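Local coordinates for protein glycosaminoglycan xylosylkinase (PDB 5XOM) that probably phosphorylates xylose in the linkage region of proteoglycan glycosaminoglycan chains, as a secretory-pathway kinase of the Fam20 family, at residues 47-55 against 99-107. Numbering follows the deposited sequence.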
loop_
_atom_site.group_PDB
_atom_site.type_symbol
_atom_site.label_atom_id
_atom_site.label_comp_id
_atom_site.label_asym_id
_atom_site.label_seq_id
_atom_site.Cartn_x
_atom_site.Cartn_y
_atom_site.Cartn_z
ATOM N N ILE A 47 8.376 10.447 -5.262
ATOM C CA ILE A 47 8.604 10.149 -3.849
ATOM C C ILE A 47 9.903 9.363 -3.741
ATOM O O ILE A 47 10.087 8.370 -4.454
ATOM C CB ILE A 47 7.442 9.343 -3.238
ATOM C CG1 ILE A 47 6.099 10.014 -3.554
ATOM C CG2 ILE A 47 7.643 9.169 -1.728
ATOM C CD1 ILE A 47 4.891 9.220 -3.103
ATOM N N HIS A 48 10.811 9.805 -2.871
ATOM C CA HIS A 48 12.069 9.087 -2.720
ATOM C C HIS A 48 11.926 7.919 -1.752
ATOM O O HIS A 48 11.194 7.993 -0.760
ATOM C CB HIS A 48 13.198 9.999 -2.252
ATOM C CG HIS A 48 14.549 9.367 -2.390
ATOM N ND1 HIS A 48 15.101 8.568 -1.411
ATOM C CD2 HIS A 48 15.434 9.366 -3.417
ATOM C CE1 HIS A 48 16.280 8.130 -1.815
ATOM N NE2 HIS A 48 16.505 8.598 -3.029
ATOM N N ALA A 49 12.643 6.836 -2.056
ATOM C CA ALA A 49 12.515 5.598 -1.292
ATOM C C ALA A 49 12.835 5.794 0.187
ATOM O O ALA A 49 12.191 5.182 1.047
ATOM C CB ALA A 49 13.414 4.524 -1.894
ATOM N N TRP A 50 13.826 6.629 0.519
ATOM C CA TRP A 50 14.146 6.764 1.937
ATOM C C TRP A 50 13.014 7.435 2.700
ATOM O O TRP A 50 12.823 7.153 3.887
ATOM C CB TRP A 50 15.455 7.527 2.149
ATOM C CG TRP A 50 16.687 6.990 1.443
ATOM C CD1 TRP A 50 17.775 7.722 1.057
ATOM C CD2 TRP A 50 16.968 5.627 1.055
ATOM N NE1 TRP A 50 18.710 6.911 0.454
ATOM C CE2 TRP A 50 18.238 5.624 0.436
ATOM C CE3 TRP A 50 16.272 4.416 1.166
ATOM C CZ2 TRP A 50 18.824 4.464 -0.065
ATOM C CZ3 TRP A 50 16.856 3.265 0.664
ATOM C CH2 TRP A 50 18.118 3.298 0.057
ATOM N N ASP A 51 12.227 8.281 2.033
ATOM C CA ASP A 51 11.045 8.842 2.679
ATOM C C ASP A 51 9.953 7.790 2.839
ATOM O O ASP A 51 9.230 7.787 3.842
ATOM C CB ASP A 51 10.530 10.041 1.884
ATOM C CG ASP A 51 11.436 11.257 2.005
ATOM O OD1 ASP A 51 11.974 11.505 3.107
ATOM O OD2 ASP A 51 11.602 11.968 0.994
ATOM N N VAL A 52 9.808 6.899 1.853
ATOM C CA VAL A 52 8.873 5.785 1.988
ATOM C C VAL A 52 9.208 4.955 3.220
ATOM O O VAL A 52 8.315 4.540 3.969
ATOM C CB VAL A 52 8.873 4.927 0.711
ATOM C CG1 VAL A 52 7.968 3.714 0.886
ATOM C CG2 VAL A 52 8.433 5.768 -0.489
ATOM N N TRP A 53 10.500 4.698 3.444
ATOM C CA TRP A 53 10.937 3.948 4.619
ATOM C C TRP A 53 10.615 4.700 5.905
ATOM O O TRP A 53 10.059 4.128 6.850
ATOM C CB TRP A 53 12.439 3.660 4.510
ATOM C CG TRP A 53 13.133 3.131 5.754
ATOM C CD1 TRP A 53 14.320 3.570 6.272
ATOM C CD2 TRP A 53 12.702 2.057 6.606
ATOM N NE1 TRP A 53 14.652 2.847 7.393
ATOM C CE2 TRP A 53 13.676 1.911 7.620
ATOM C CE3 TRP A 53 11.588 1.209 6.615
ATOM C CZ2 TRP A 53 13.573 0.950 8.627
ATOM C CZ3 TRP A 53 11.482 0.256 7.621
ATOM C CH2 TRP A 53 12.471 0.137 8.614
ATOM N N HIS A 54 10.949 5.991 5.959
ATOM C CA HIS A 54 10.734 6.748 7.189
ATOM C C HIS A 54 9.254 6.868 7.529
ATOM O O HIS A 54 8.892 6.868 8.710
ATOM C CB HIS A 54 11.365 8.136 7.074
ATOM C CG HIS A 54 12.862 8.124 7.069
ATOM N ND1 HIS A 54 13.615 9.219 7.437
ATOM C CD2 HIS A 54 13.748 7.155 6.735
ATOM C CE1 HIS A 54 14.898 8.923 7.334
ATOM N NE2 HIS A 54 15.007 7.678 6.908
ATOM N N ASP A 55 8.388 6.962 6.521
ATOM C CA ASP A 55 6.965 7.188 6.749
ATOM C C ASP A 55 6.158 5.917 6.984
ATOM O O ASP A 55 5.014 6.017 7.444
ATOM C CB ASP A 55 6.342 7.934 5.565
ATOM C CG ASP A 55 6.875 9.340 5.412
ATOM O OD1 ASP A 55 7.358 9.915 6.412
ATOM O OD2 ASP A 55 6.800 9.871 4.284
ATOM N N SER A 99 26.946 3.946 4.135
ATOM C CA SER A 99 26.071 5.088 3.917
ATOM C C SER A 99 25.646 5.089 2.454
ATOM O O SER A 99 26.498 5.162 1.569
ATOM C CB SER A 99 26.779 6.390 4.265
ATOM O OG SER A 99 27.016 6.441 5.655
ATOM N N LEU A 100 24.339 4.992 2.204
ATOM C CA LEU A 100 23.835 5.026 0.841
ATOM C C LEU A 100 23.357 6.425 0.467
ATOM O O LEU A 100 22.772 7.150 1.284
ATOM C CB LEU A 100 22.696 4.026 0.630
ATOM C CG LEU A 100 22.999 2.606 1.106
ATOM C CD1 LEU A 100 21.747 1.749 1.002
ATOM C CD2 LEU A 100 24.191 2.013 0.339
ATOM N N ASP A 101 23.598 6.786 -0.792
ATOM C CA ASP A 101 23.330 8.123 -1.295
ATOM C C ASP A 101 21.828 8.361 -1.411
ATOM O O ASP A 101 21.022 7.426 -1.477
ATOM C CB ASP A 101 24.013 8.317 -2.646
ATOM C CG ASP A 101 24.325 9.770 -2.943
ATOM O OD1 ASP A 101 24.088 10.626 -2.066
ATOM O OD2 ASP A 101 24.835 10.050 -4.050
ATOM N N GLY A 102 21.465 9.638 -1.446
ATOM C CA GLY A 102 20.095 10.067 -1.614
ATOM C C GLY A 102 19.957 11.527 -1.226
ATOM O O GLY A 102 20.934 12.168 -0.822
ATOM N N PRO A 103 18.752 12.091 -1.355
ATOM C CA PRO A 103 18.537 13.457 -0.840
ATOM C C PRO A 103 18.945 13.578 0.614
ATOM O O PRO A 103 19.506 14.596 1.031
ATOM C CB PRO A 103 17.030 13.674 -1.033
ATOM C CG PRO A 103 16.640 12.710 -2.112
ATOM C CD PRO A 103 17.522 11.508 -1.915
ATOM N N GLN A 104 18.662 12.545 1.397
ATOM C CA GLN A 104 19.244 12.317 2.710
ATOM C C GLN A 104 20.019 11.004 2.670
ATOM O O GLN A 104 19.721 10.116 1.867
ATOM C CB GLN A 104 18.154 12.274 3.782
ATOM C CG GLN A 104 16.918 11.516 3.303
ATOM C CD GLN A 104 15.847 11.348 4.365
ATOM O OE1 GLN A 104 16.074 11.606 5.549
ATOM N NE2 GLN A 104 14.658 10.928 3.937
ATOM N N ILE A 105 21.025 10.885 3.528
ATOM C CA ILE A 105 21.840 9.676 3.580
ATOM C C ILE A 105 21.088 8.591 4.341
ATOM O O ILE A 105 20.452 8.860 5.365
ATOM C CB ILE A 105 23.202 9.979 4.234
ATOM C CG1 ILE A 105 23.993 10.976 3.382
ATOM C CG2 ILE A 105 23.996 8.711 4.443
ATOM C CD1 ILE A 105 24.304 10.481 1.983
ATOM N N GLN A 106 21.149 7.356 3.840
ATOM C CA GLN A 106 20.517 6.213 4.493
ATOM C C GLN A 106 21.572 5.167 4.823
ATOM O O GLN A 106 22.204 4.610 3.919
ATOM C CB GLN A 106 19.423 5.607 3.617
ATOM C CG GLN A 106 18.802 4.359 4.218
ATOM C CD GLN A 106 18.074 4.647 5.521
ATOM O OE1 GLN A 106 17.148 5.455 5.565
ATOM N NE2 GLN A 106 18.499 3.993 6.591
ATOM N N ASN A 107 21.740 4.877 6.109
ATOM C CA ASN A 107 22.710 3.889 6.555
ATOM C C ASN A 107 22.132 2.476 6.517
ATOM O O ASN A 107 20.930 2.266 6.712
ATOM C CB ASN A 107 23.200 4.223 7.961
ATOM C CG ASN A 107 24.145 5.401 7.969
ATOM O OD1 ASN A 107 24.585 5.863 6.915
ATOM N ND2 ASN A 107 24.464 5.899 9.155
#
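W50 of helix 49-56 reaches into the turn between strands 96-100 and 106-112, where its NE1 donates to D101 O at 3.1 Å, arriving from above the carbonyl plane rather than along a lone pair. One turn further along the helix, H54 NE2 gives a weak bond to Q106 OE1 (3.4 Å), the oxygen lying at the imidazole edge. The other end of that amide is fixed by a straighter bond, Q106 NE2 to N107 O (167°). Q106 CB lies over the centre of one W50 face, 3.4 Å from the centroid of the five-membered ring; the bend at chi2 (64°) then carries OE1 to H54 and the edge of W53. H48 CE1 lies over the opposite indole face, offset toward its rim. As N-cap, H48 accepts from W50 N through ND1 (3.0 Å), and P103 CD sits over its ring in a CH-pi contact. Q104 O meets the indole edge at W50 CD1 (3.2 Å), and its extended side chain brings NE2 over one H54 face. L100 CB and A76 of helix 67-79 add apolar cover. With the indole of W50 cut back to an alanine, D101 O is likely to lose this donor and a gap would probably open between H48 and Q106. Bond and flanking groups together fix the indole's turn, holding the helix on a hairpin of a sheet consistent with a kinase-like N-lobe.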